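Local coordinates for flavin-nucleotide-binding protein (Mycobacterium smegmatis, PDB 4YBN) that binds FAD and heme on a split beta-barrel fold and is probably an oxidoreductase related to the pyridoxamine 5'-phosphate oxidases, at residues 32-41 against 72-83; 51-62 against 122-130. One frame throughout, in Å; residues are numbered along the deposited sequence.

Contact 1 (32-41 against 72-83); sequences IPLATVALVR and ALAEGAPAAVSV
T36 and S82 form a hydrogen-bonded antiparallel pair, exchanging two nearly straight backbone bonds: T36 N to S82 O at 2.8 Å, and S82 N back to T36 O. Two residues on, A38 and A80 repeat the exchange, A38 N meeting A80 O at 2.9 Å. Between these rungs V37 faces V81 as a non-hydrogen-bonded pair. One water adds to the T36-S82 pair, bridging T36 OG1 and S82 O; a second, past the A38-A80 pair, accepts from V40 N and donates to P78 O.

T36, A38, A80 and S82 point to one face, where A38 packs on A38 of the second subunit. On the face of V37 and V81, A35 CB lies 3.9 Å from V81 CG1, and V37 CG1 reaches L73 CD1. L39 extends this apolar strip toward the end of helix 68-74: with CG held between backbone N and carbonyl carbon (chi1 64°), its CD1 touches both A72 CB and A77 CB. The helix closes in a Schellman motif at G76, which turns the chain out of the helix toward the strand. Over this turn folds R41, bent at chi2 and chi3; A72 CB sits 3.6 Å above the centre of its guanidinium plane, and R41 NE donates to V40 O at 2.8 Å.

Backbone bonds thus set the register of two barrel strands, while the small side chains of A72 and A77 probably allow the helix end to lie close to the strand beneath an exposed arginine.

Contact 2 (51-62 against 122-130); sequences GFGRVGDELVIH and YLDALTDRF. With HEM (protoporphyrin IX containing Fe), chain F.
The heme site of this split barrel is built partly where the hairpin of strands 44-55 and 58-64 meets helix 116-130, and H62 is an axial ligand of the heme iron. H62 NE2 stands 2.5 Å from the heme iron. With CG lodged between backbone N and carbonyl carbon (chi1 80°), the imidazole projects from the strand to the metal. L123 braces it obliquely, its CD2 lying 3.9 Å from H62 CB. L126, modelled in two conformers, in one of them points its CD1 branch at G53 N and V60 O, where two backbones pair. F130 brings its CZ edge to G51 C at 3.7 Å, while its CD2 lies close to the heme methyl CMB; L123 CD1 meets the vinyl carbon CBC.

Away from the heme, polar bonds join the apolar packing. R129, bent at chi2, donates from NE to R54 O at 2.9 Å, with an N-H...O angle of 142° and the oxygen tilted from the guanidinium plane. A water in that plane accepts from R129 NH2 and also links R54 O and G56 N. V55 CG2 rests over the centre of one guanidinium face, and V55 CG1 packs on A125 CB at 4.0 Å. At E58, the last residue of the type II' turn that begins at V55, Y122 OH donates to the syn lone pair of E58 OE1 at 2.7 Å, the carboxylate and ring planes standing 70° apart.

Strand 58-62 passes helix 122-130 almost at a right angle. Strand 149-155 lies alongside strand 58-64, with T149 touching both H62 and L123, and F100 of the second subunit meets the F130 ring edge-to-face.

How the contacts relate
The two contacts work on one antiparallel sheet, in which strands 34-41 and 44-55 are neighbours, and they touch directly: P33 O and F52 N are probably hydrogen-bonded, and the F52 ring packs on A35. Contact 1 is the more buried, a strand ladder held by main-chain bonds, with apolar side chains reaching the end of helix 68-74 and an exposed arginine at its rim. Contact 2, partly buried, sets a helix across the sheet, so side chains do the joining, apolar toward the heme and mixed polar and apolar toward the hairpin turn. Both approach cofactors: L34 of contact 1 and H62 of contact 2 touch FAD, but metal ligation belongs to contact 2. Along the chain their segments alternate.

Contact 1 (32-41 against 72-83)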
loop_
_atom_site.group_PDB
_atom_site.type_symbol
_atom_site.label_atom_id
_atom_site.label_comp_id
_atom_site.label_asym_id
_atom_site.label_seq_id
_atom_site.Cartn_x
_atom_site.Cartn_y
_atom_site.Cartn_z
ATOM N N ILE A 32 9.094 0.460 -3.629
ATOM C CA ILE A 32 7.840 1.095 -3.193
ATOM C C ILE A 32 8.185 2.255 -2.324
ATOM O O ILE A 32 8.897 2.046 -1.372
ATOM C CB ILE A 32 7.006 0.076 -2.356
ATOM C CG1 ILE A 32 6.736 -1.201 -3.186
ATOM C CG2 ILE A 32 5.684 0.687 -1.897
ATOM C CD1 ILE A 32 5.879 -0.941 -4.402
ATOM N N PRO A 33 7.676 3.466 -2.595
ATOM C CA PRO A 33 7.984 4.623 -1.767
ATOM C C PRO A 33 7.035 4.890 -0.588
ATOM O O PRO A 33 7.286 5.788 0.193
ATOM C CB PRO A 33 7.893 5.759 -2.762
ATOM C CG PRO A 33 6.830 5.351 -3.653
ATOM C CD PRO A 33 6.909 3.864 -3.791
ATOM N N LEU A 34 5.969 4.104 -0.461
ATOM C CA LEU A 34 4.978 4.301 0.577
ATOM C C LEU A 34 5.129 3.237 1.633
ATOM O O LEU A 34 5.266 2.043 1.330
ATOM C CB LEU A 34 3.589 4.270 -0.037
ATOM C CG LEU A 34 2.373 3.939 0.809
ATOM C CD1 LEU A 34 2.106 5.038 1.815
ATOM C CD2 LEU A 34 1.180 3.708 -0.120
ATOM N N ALA A 35 5.107 3.664 2.888
ATOM C CA ALA A 35 5.038 2.739 3.999
ATOM C C ALA A 35 3.744 3.039 4.785
ATOM O O ALA A 35 3.238 4.180 4.779
ATOM C CB ALA A 35 6.249 2.952 4.915
ATOM N N THR A 36 3.229 2.043 5.487
ATOM C CA THR A 36 2.179 2.302 6.390
ATOM C C THR A 36 2.785 2.042 7.748
ATOM O O THR A 36 3.319 0.985 7.963
ATOM C CB THR A 36 0.961 1.406 6.126
ATOM O OG1 THR A 36 0.477 1.712 4.820
ATOM C CG2 THR A 36 -0.079 1.703 7.088
ATOM N N VAL A 37 2.637 2.998 8.639
ATOM C CA VAL A 37 3.234 2.934 9.965
ATOM C C VAL A 37 2.137 2.788 11.016
ATOM O O VAL A 37 1.151 3.465 10.979
ATOM C CB VAL A 37 4.009 4.190 10.273
ATOM C CG1 VAL A 37 4.479 4.198 11.724
ATOM C CG2 VAL A 37 5.177 4.350 9.337
ATOM N N ALA A 38 2.305 1.812 11.872
ATOM C CA ALA A 38 1.366 1.505 12.941
ATOM C C ALA A 38 2.036 1.749 14.287
ATOM O O ALA A 38 3.217 1.391 14.479
ATOM C CB ALA A 38 0.977 0.062 12.832
ATOM N N LEU A 39 1.303 2.360 15.217
ATOM C CA LEU A 39 1.742 2.576 16.536
ATOM C C LEU A 39 0.498 2.531 17.466
ATOM O O LEU A 39 -0.635 2.345 17.022
ATOM C CB LEU A 39 2.439 3.906 16.662
ATOM C CG LEU A 39 1.669 5.191 16.431
ATOM C CD1 LEU A 39 2.273 6.324 17.229
ATOM C CD2 LEU A 39 1.676 5.524 14.942
ATOM N N VAL A 40 0.746 2.677 18.752
ATOM C CA VAL A 40 -0.305 2.577 19.764
ATOM C C VAL A 40 -0.393 3.932 20.458
ATOM O O VAL A 40 0.642 4.554 20.808
ATOM C CB VAL A 40 0.069 1.511 20.754
ATOM C CG1 VAL A 40 -1.043 1.272 21.761
ATOM C CG2 VAL A 40 0.380 0.188 20.053
ATOM N N ARG A 41 -1.614 4.440 20.571
ATOM C CA ARG A 41 -1.922 5.613 21.415
ATOM C C ARG A 41 -3.042 5.255 22.348
ATOM O O ARG A 41 -4.114 4.773 21.900
ATOM C CB ARG A 41 -2.410 6.766 20.567
ATOM C CG ARG A 41 -1.418 7.186 19.525
ATOM C CD ARG A 41 -0.292 8.039 20.128
ATOM N NE ARG A 41 0.852 7.300 20.690
ATOM C CZ ARG A 41 1.790 7.835 21.481
ATOM N NH1 ARG A 41 1.694 9.089 21.889
ATOM N NH2 ARG A 41 2.806 7.100 21.899
ATOM N N ALA A 72 4.860 11.533 18.112
ATOM C CA ALA A 72 4.681 10.324 18.908
ATOM C C ALA A 72 5.803 9.371 18.644
ATOM O O ALA A 72 6.419 8.836 19.549
ATOM C CB ALA A 72 3.327 9.695 18.629
ATOM N N LEU A 73 6.201 9.238 17.384
ATOM C CA LEU A 73 7.305 8.404 17.057
ATOM C C LEU A 73 8.630 8.979 17.530
ATOM O O LEU A 73 9.496 8.248 17.968
ATOM C CB LEU A 73 7.388 8.240 15.538
ATOM C CG LEU A 73 6.222 7.448 14.883
ATOM C CD1 LEU A 73 6.403 7.577 13.373
ATOM C CD2 LEU A 73 6.306 5.999 15.290
ATOM N N ALA A 74 8.790 10.282 17.416
ATOM C CA ALA A 74 9.996 10.949 17.876
ATOM C C ALA A 74 10.177 10.760 19.421
ATOM O O ALA A 74 11.264 10.556 19.914
ATOM C CB ALA A 74 9.902 12.397 17.616
ATOM N N GLU A 75 9.069 10.683 20.116
ATOM C CA GLU A 75 9.058 10.492 21.585
ATOM C C GLU A 75 9.208 9.027 21.973
ATOM O O GLU A 75 9.225 8.695 23.163
ATOM C CB GLU A 75 7.781 11.070 22.162
ATOM C CG GLU A 75 7.812 12.603 22.086
ATOM C CD GLU A 75 6.469 13.306 22.401
ATOM O OE1 GLU A 75 5.470 12.695 22.826
ATOM O OE2 GLU A 75 6.377 14.528 22.165
ATOM N N GLY A 76 9.358 8.130 20.998
ATOM C CA GLY A 76 9.714 6.785 21.313
ATOM C C GLY A 76 8.631 5.738 21.131
ATOM O O GLY A 76 8.844 4.588 21.469
ATOM N N ALA A 77 7.487 6.054 20.515
ATOM C CA ALA A 77 6.421 5.023 20.308
ATOM C C ALA A 77 6.944 3.846 19.502
ATOM O O ALA A 77 7.393 3.987 18.358
ATOM C CB ALA A 77 5.204 5.655 19.624
ATOM N N PRO A 78 6.866 2.657 20.058
ATOM C CA PRO A 78 7.255 1.487 19.291
ATOM C C PRO A 78 6.372 1.411 18.030
ATOM O O PRO A 78 5.232 1.772 18.102
ATOM C CB PRO A 78 6.936 0.357 20.228
ATOM C CG PRO A 78 7.093 0.931 21.573
ATOM C CD PRO A 78 6.516 2.307 21.453
ATOM N N ALA A 79 6.910 0.949 16.916
ATOM C CA ALA A 79 6.202 1.079 15.632
ATOM C C ALA A 79 6.296 -0.204 14.903
ATOM O O ALA A 79 7.232 -1.009 15.115
ATOM C CB ALA A 79 6.869 2.140 14.817
ATOM N N ALA A 80 5.393 -0.410 13.973
ATOM C CA ALA A 80 5.566 -1.487 13.044
ATOM C C ALA A 80 5.374 -0.844 11.662
ATOM O O ALA A 80 4.453 -0.054 11.482
ATOM C CB ALA A 80 4.575 -2.615 13.343
ATOM N N VAL A 81 6.217 -1.177 10.691
ATOM C CA VAL A 81 6.224 -0.491 9.420
ATOM C C VAL A 81 5.913 -1.501 8.374
ATOM O O VAL A 81 6.595 -2.525 8.305
ATOM C CB VAL A 81 7.583 0.154 9.161
ATOM C CG1 VAL A 81 7.638 0.802 7.792
ATOM C CG2 VAL A 81 7.844 1.215 10.180
ATOM N N SER A 82 4.878 -1.250 7.561
ATOM C CA SER A 82 4.519 -2.186 6.515
ATOM C C SER A 82 4.699 -1.591 5.130
ATOM O O SER A 82 4.316 -0.440 4.839
ATOM C CB SER A 82 3.026 -2.652 6.759
ATOM O OG SER A 82 2.575 -3.443 5.692
ATOM N N VAL A 83 5.336 -2.381 4.272
ATOM C CA VAL A 83 5.642 -1.972 2.891
ATOM C C VAL A 83 5.202 -3.072 1.960
ATOM O O VAL A 83 5.663 -4.207 2.074
ATOM C CB VAL A 83 7.153 -1.650 2.648
ATOM C CG1 VAL A 83 7.370 -1.181 1.208
ATOM C CG2 VAL A 83 7.566 -0.544 3.626
HETATM O O HOH W 1 1.650 -0.021 3.048
HETATM O O HOH W 2 3.431 2.277 20.007
HETATM O O HOH W 3 5.289 8.301 21.997
#

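Contact 2 (51-62 against 122-130)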
loop_
_atom_site.group_PDB
_atom_site.type_symbol
_atom_site.label_atom_id
_atom_site.label_comp_id
_atom_site.label_asym_id
_atom_site.label_seq_id
_atom_site.Cartn_x
_atom_site.Cartn_y
_atom_site.Cartn_z
ATOM N N GLY A 51 5.635 8.591 3.027
ATOM C CA GLY A 51 6.804 8.209 2.185
ATOM C C GLY A 51 8.054 7.811 2.957
ATOM O O GLY A 51 8.337 8.332 4.021
ATOM N N PHE A 52 8.811 6.849 2.470
ATOM C CA PHE A 52 10.031 6.509 3.174
ATOM C C PHE A 52 11.119 6.287 2.106
ATOM O O PHE A 52 10.820 6.001 0.918
ATOM C CB PHE A 52 9.855 5.265 4.006
ATOM C CG PHE A 52 9.910 4.029 3.200
ATOM C CD1 PHE A 52 8.754 3.559 2.514
ATOM C CD2 PHE A 52 11.111 3.341 3.010
ATOM C CE1 PHE A 52 8.800 2.476 1.653
ATOM C CE2 PHE A 52 11.160 2.260 2.166
ATOM C CZ PHE A 52 10.022 1.827 1.447
ATOM N N GLY A 53 12.370 6.363 2.509
ATOM C CA GLY A 53 13.469 5.892 1.670
ATOM C C GLY A 53 14.423 5.040 2.497
ATOM O O GLY A 53 14.580 5.277 3.701
ATOM N N ARG A 54 14.970 3.990 1.917
ATOM C CA ARG A 54 15.991 3.217 2.545
ATOM C C ARG A 54 17.317 3.936 2.298
ATOM O O ARG A 54 17.723 4.120 1.119
ATOM C CB ARG A 54 16.070 1.811 1.969
ATOM C CG ARG A 54 17.049 0.947 2.747
ATOM C CD ARG A 54 17.259 -0.453 2.181
ATOM N NE ARG A 54 17.721 -0.512 0.778
ATOM C CZ ARG A 54 19.013 -0.489 0.432
ATOM N NH1 ARG A 54 19.947 -0.486 1.350
ATOM N NH2 ARG A 54 19.382 -0.571 -0.825
ATOM N N VAL A 55 17.973 4.347 3.376
ATOM C CA VAL A 55 19.305 4.985 3.306
ATOM C C VAL A 55 20.211 4.047 3.974
ATOM O O VAL A 55 20.324 4.050 5.158
ATOM C CB VAL A 55 19.294 6.359 3.916
ATOM C CG1 VAL A 55 20.668 7.056 3.860
ATOM C CG2 VAL A 55 18.253 7.195 3.180
ATOM N N GLY A 56 20.779 3.182 3.171
ATOM C CA GLY A 56 21.596 2.100 3.679
ATOM C C GLY A 56 20.839 1.080 4.502
ATOM O O GLY A 56 19.957 0.417 3.972
ATOM N N ASP A 57 21.119 1.026 5.781
ATOM C CA ASP A 57 20.473 0.127 6.685
ATOM C C ASP A 57 19.513 0.871 7.608
ATOM O O ASP A 57 19.188 0.413 8.686
ATOM C CB ASP A 57 21.487 -0.658 7.496
ATOM C CG ASP A 57 22.360 -1.547 6.631
ATOM O OD1 ASP A 57 21.885 -2.215 5.689
ATOM O OD2 ASP A 57 23.560 -1.576 6.894
ATOM N N GLU A 58 19.044 2.006 7.176
ATOM C CA GLU A 58 17.984 2.691 7.883
ATOM C C GLU A 58 16.793 2.971 6.939
ATOM O O GLU A 58 16.998 3.343 5.783
ATOM C CB GLU A 58 18.506 3.961 8.466
ATOM C CG GLU A 58 19.144 3.729 9.826
ATOM C CD GLU A 58 19.890 4.921 10.299
ATOM O OE1 GLU A 58 20.611 5.513 9.437
ATOM O OE2 GLU A 58 19.720 5.296 11.491
ATOM N N LEU A 59 15.576 2.826 7.466
ATOM C CA LEU A 59 14.346 3.357 6.832
ATOM C C LEU A 59 14.006 4.709 7.369
ATOM O O LEU A 59 13.803 4.933 8.580
ATOM C CB LEU A 59 13.253 2.350 7.114
ATOM C CG LEU A 59 11.917 2.377 6.418
ATOM C CD1 LEU A 59 11.301 0.978 6.449
ATOM C CD2 LEU A 59 11.020 3.406 7.049
ATOM N N VAL A 60 13.982 5.676 6.488
ATOM C CA VAL A 60 13.895 7.060 6.882
ATOM C C VAL A 60 12.608 7.721 6.433
ATOM O O VAL A 60 12.235 7.570 5.277
ATOM C CB VAL A 60 15.093 7.833 6.275
ATOM C CG1 VAL A 60 15.083 9.274 6.718
ATOM C CG2 VAL A 60 16.398 7.128 6.661
ATOM N N ILE A 61 11.970 8.484 7.318
ATOM C CA ILE A 61 10.792 9.255 6.984
ATOM C C ILE A 61 10.983 10.664 7.422
ATOM O O ILE A 61 11.877 10.999 8.231
ATOM C CB ILE A 61 9.517 8.643 7.648
ATOM C CG1 ILE A 61 9.606 8.635 9.198
ATOM C CG2 ILE A 61 9.334 7.205 7.130
ATOM C CD1 ILE A 61 8.462 8.011 9.937
ATOM N N HIS A 62 10.095 11.516 6.976
ATOM C CA HIS A 62 10.086 12.855 7.450
ATOM C C HIS A 62 8.764 13.544 7.408
ATOM O O HIS A 62 7.820 13.088 6.759
ATOM C CB HIS A 62 11.098 13.654 6.659
ATOM C CG HIS A 62 10.607 14.083 5.351
ATOM N ND1 HIS A 62 10.121 13.183 4.433
ATOM C CD2 HIS A 62 10.458 15.317 4.813
ATOM C CE1 HIS A 62 9.732 13.850 3.358
ATOM N NE2 HIS A 62 9.927 15.139 3.568
ATOM N N TYR A 122 20.590 13.521 5.722
ATOM C CA TYR A 122 19.546 12.487 5.567
ATOM C C TYR A 122 18.441 12.946 4.646
ATOM O O TYR A 122 17.996 12.147 3.802
ATOM C CB TYR A 122 18.970 12.093 6.902
ATOM C CG TYR A 122 19.724 11.028 7.635
ATOM C CD1 TYR A 122 19.493 9.688 7.373
ATOM C CD2 TYR A 122 20.720 11.341 8.561
ATOM C CE1 TYR A 122 20.133 8.700 8.077
ATOM C CE2 TYR A 122 21.413 10.329 9.213
ATOM C CZ TYR A 122 21.081 9.006 8.960
ATOM O OH TYR A 122 21.733 7.998 9.608
ATOM N N LEU A 123 18.060 14.234 4.693
ATOM C CA LEU A 123 17.019 14.714 3.819
ATOM C C LEU A 123 17.429 14.731 2.341
ATOM O O LEU A 123 16.665 14.338 1.479
ATOM C CB LEU A 123 16.468 16.069 4.238
ATOM C CG LEU A 123 15.736 16.009 5.566
ATOM C CD1 LEU A 123 15.385 17.393 6.049
ATOM C CD2 LEU A 123 14.440 15.189 5.503
ATOM N N ASP A 124 18.674 15.065 2.076
ATOM C CA ASP A 124 19.227 15.009 0.763
ATOM C C ASP A 124 19.167 13.571 0.292
ATOM O O ASP A 124 18.759 13.290 -0.871
ATOM C CB ASP A 124 20.678 15.504 0.718
ATOM C CG ASP A 124 20.813 17.056 0.809
ATOM O OD1 ASP A 124 19.810 17.797 0.943
ATOM O OD2 ASP A 124 21.971 17.521 0.778
ATOM N N ALA A 125 19.638 12.658 1.116
ATOM C CA ALA A 125 19.601 11.243 0.696
ATOM C C ALA A 125 18.136 10.765 0.497
ATOM O O ALA A 125 17.875 10.027 -0.412
ATOM C CB ALA A 125 20.333 10.349 1.656
ATOM N N LEU A 126 17.215 11.217 1.338
ATOM C CA LEU A 126 15.787 10.869 1.215
ATOM C C LEU A 126 15.243 11.404 -0.087
ATOM O O LEU A 126 14.645 10.658 -0.879
ATOM C CB LEU A 126 14.958 11.394 2.417
ATOM C CG LEU A 126 13.447 11.072 2.456
ATOM C CD1 LEU A 126 13.262 9.588 2.292
ATOM C CD2 LEU A 126 12.673 11.534 3.726
ATOM N N THR A 127 15.489 12.684 -0.362
ATOM C CA THR A 127 15.036 13.262 -1.642
ATOM C C THR A 127 15.496 12.494 -2.892
ATOM O O THR A 127 14.713 12.242 -3.802
ATOM C CB THR A 127 15.566 14.686 -1.735
ATOM O OG1 THR A 127 14.902 15.440 -0.740
ATOM C CG2 THR A 127 15.345 15.285 -3.098
ATOM N N ASP A 128 16.739 12.077 -2.891
ATOM C CA ASP A 128 17.306 11.290 -3.950
ATOM C C ASP A 128 16.754 9.872 -4.056
ATOM O O ASP A 128 17.049 9.221 -5.017
ATOM C CB ASP A 128 18.826 11.190 -3.822
ATOM C CG ASP A 128 19.567 12.493 -4.274
ATOM O OD1 ASP A 128 18.941 13.453 -4.792
ATOM O OD2 ASP A 128 20.782 12.563 -4.057
ATOM N N ARG A 129 16.005 9.392 -3.056
ATOM C CA ARG A 129 15.240 8.135 -3.183
ATOM C C ARG A 129 13.982 8.373 -3.993
ATOM O O ARG A 129 13.650 7.586 -4.882
ATOM C CB ARG A 129 14.866 7.578 -1.753
ATOM C CG ARG A 129 15.853 6.590 -1.213
ATOM C CD ARG A 129 17.208 7.083 -1.365
ATOM N NE ARG A 129 18.238 6.228 -0.818
ATOM C CZ ARG A 129 19.488 6.655 -0.682
ATOM N NH1 ARG A 129 19.816 7.933 -1.048
ATOM N NH2 ARG A 129 20.393 5.818 -0.203
ATOM N N PHE A 130 13.296 9.455 -3.659
ATOM C CA PHE A 130 11.995 9.769 -4.203
ATOM C C PHE A 130 12.172 10.221 -5.639
ATOM O O PHE A 130 11.403 9.804 -6.500
ATOM C CB PHE A 130 11.246 10.891 -3.404
ATOM C CG PHE A 130 10.852 10.520 -1.971
ATOM C CD1 PHE A 130 10.512 9.202 -1.610
ATOM C CD2 PHE A 130 10.790 11.508 -0.986
ATOM C CE1 PHE A 130 10.150 8.901 -0.307
ATOM C CE2 PHE A 130 10.424 11.211 0.340
ATOM C CZ PHE A 130 10.118 9.905 0.683
HETATM C CHA HEM F . 5.334 16.958 4.224
HETATM C CHB HEM F . 6.996 14.453 0.484
HETATM C CHC HEM F . 11.286 16.692 0.802
HETATM C CHD HEM F . 9.666 19.025 4.691
HETATM C C1A HEM F . 5.414 16.106 3.165
HETATM C C2A HEM F . 4.338 15.297 2.719
HETATM C C3A HEM F . 4.822 14.569 1.679
HETATM C C4A HEM F . 6.178 14.943 1.477
HETATM C CMA HEM F . 4.011 13.578 0.883
HETATM C CAA HEM F . 2.932 15.212 3.296
HETATM C CBA HEM F . 2.034 16.424 3.003
HETATM C CGA HEM F . 0.685 16.195 3.650
HETATM O O1A HEM F . -0.321 15.979 2.929
HETATM O O2A HEM F . 0.555 16.221 4.903
HETATM C C1B HEM F . 8.312 14.870 0.221
HETATM C C2B HEM F . 9.070 14.391 -0.892
HETATM C C3B HEM F . 10.297 14.986 -0.825
HETATM C C4B HEM F . 10.251 15.890 0.367
HETATM C CMB HEM F . 8.636 13.385 -1.936
HETATM C CAB HEM F . 11.342 14.766 -1.860
HETATM C CBB HEM F . 12.358 15.595 -2.029
HETATM C C1C HEM F . 11.267 17.531 1.933
HETATM C C2C HEM F . 12.408 18.157 2.522
HETATM C C3C HEM F . 11.949 18.841 3.649
HETATM C C4C HEM F . 10.509 18.607 3.720
HETATM C CMC HEM F . 13.816 18.112 1.996
HETATM C CAC HEM F . 12.738 19.730 4.524
HETATM C CBC HEM F . 13.972 20.223 4.278
HETATM C C1D HEM F . 8.347 18.639 4.843
HETATM C C2D HEM F . 7.497 19.195 5.918
HETATM C C3D HEM F . 6.306 18.620 5.760
HETATM C C4D HEM F . 6.428 17.708 4.624
HETATM C CMD HEM F . 7.846 20.209 6.978
HETATM C CAD HEM F . 5.053 18.829 6.549
HETATM C CBD HEM F . 4.113 19.770 5.768
HETATM C CGD HEM F . 3.011 20.342 6.642
HETATM O O1D HEM F . 2.986 21.561 6.954
HETATM O O2D HEM F . 2.116 19.581 7.068
HETATM N NA HEM F . 6.526 15.879 2.396
HETATM N NB HEM F . 9.029 15.774 0.913
HETATM N NC HEM F . 10.158 17.758 2.727
HETATM N ND HEM F . 7.661 17.762 4.099
HETATM FE FE HEM F . 8.308 16.777 2.628
HETATM O O HOH W 4 20.466 3.141 0.057
#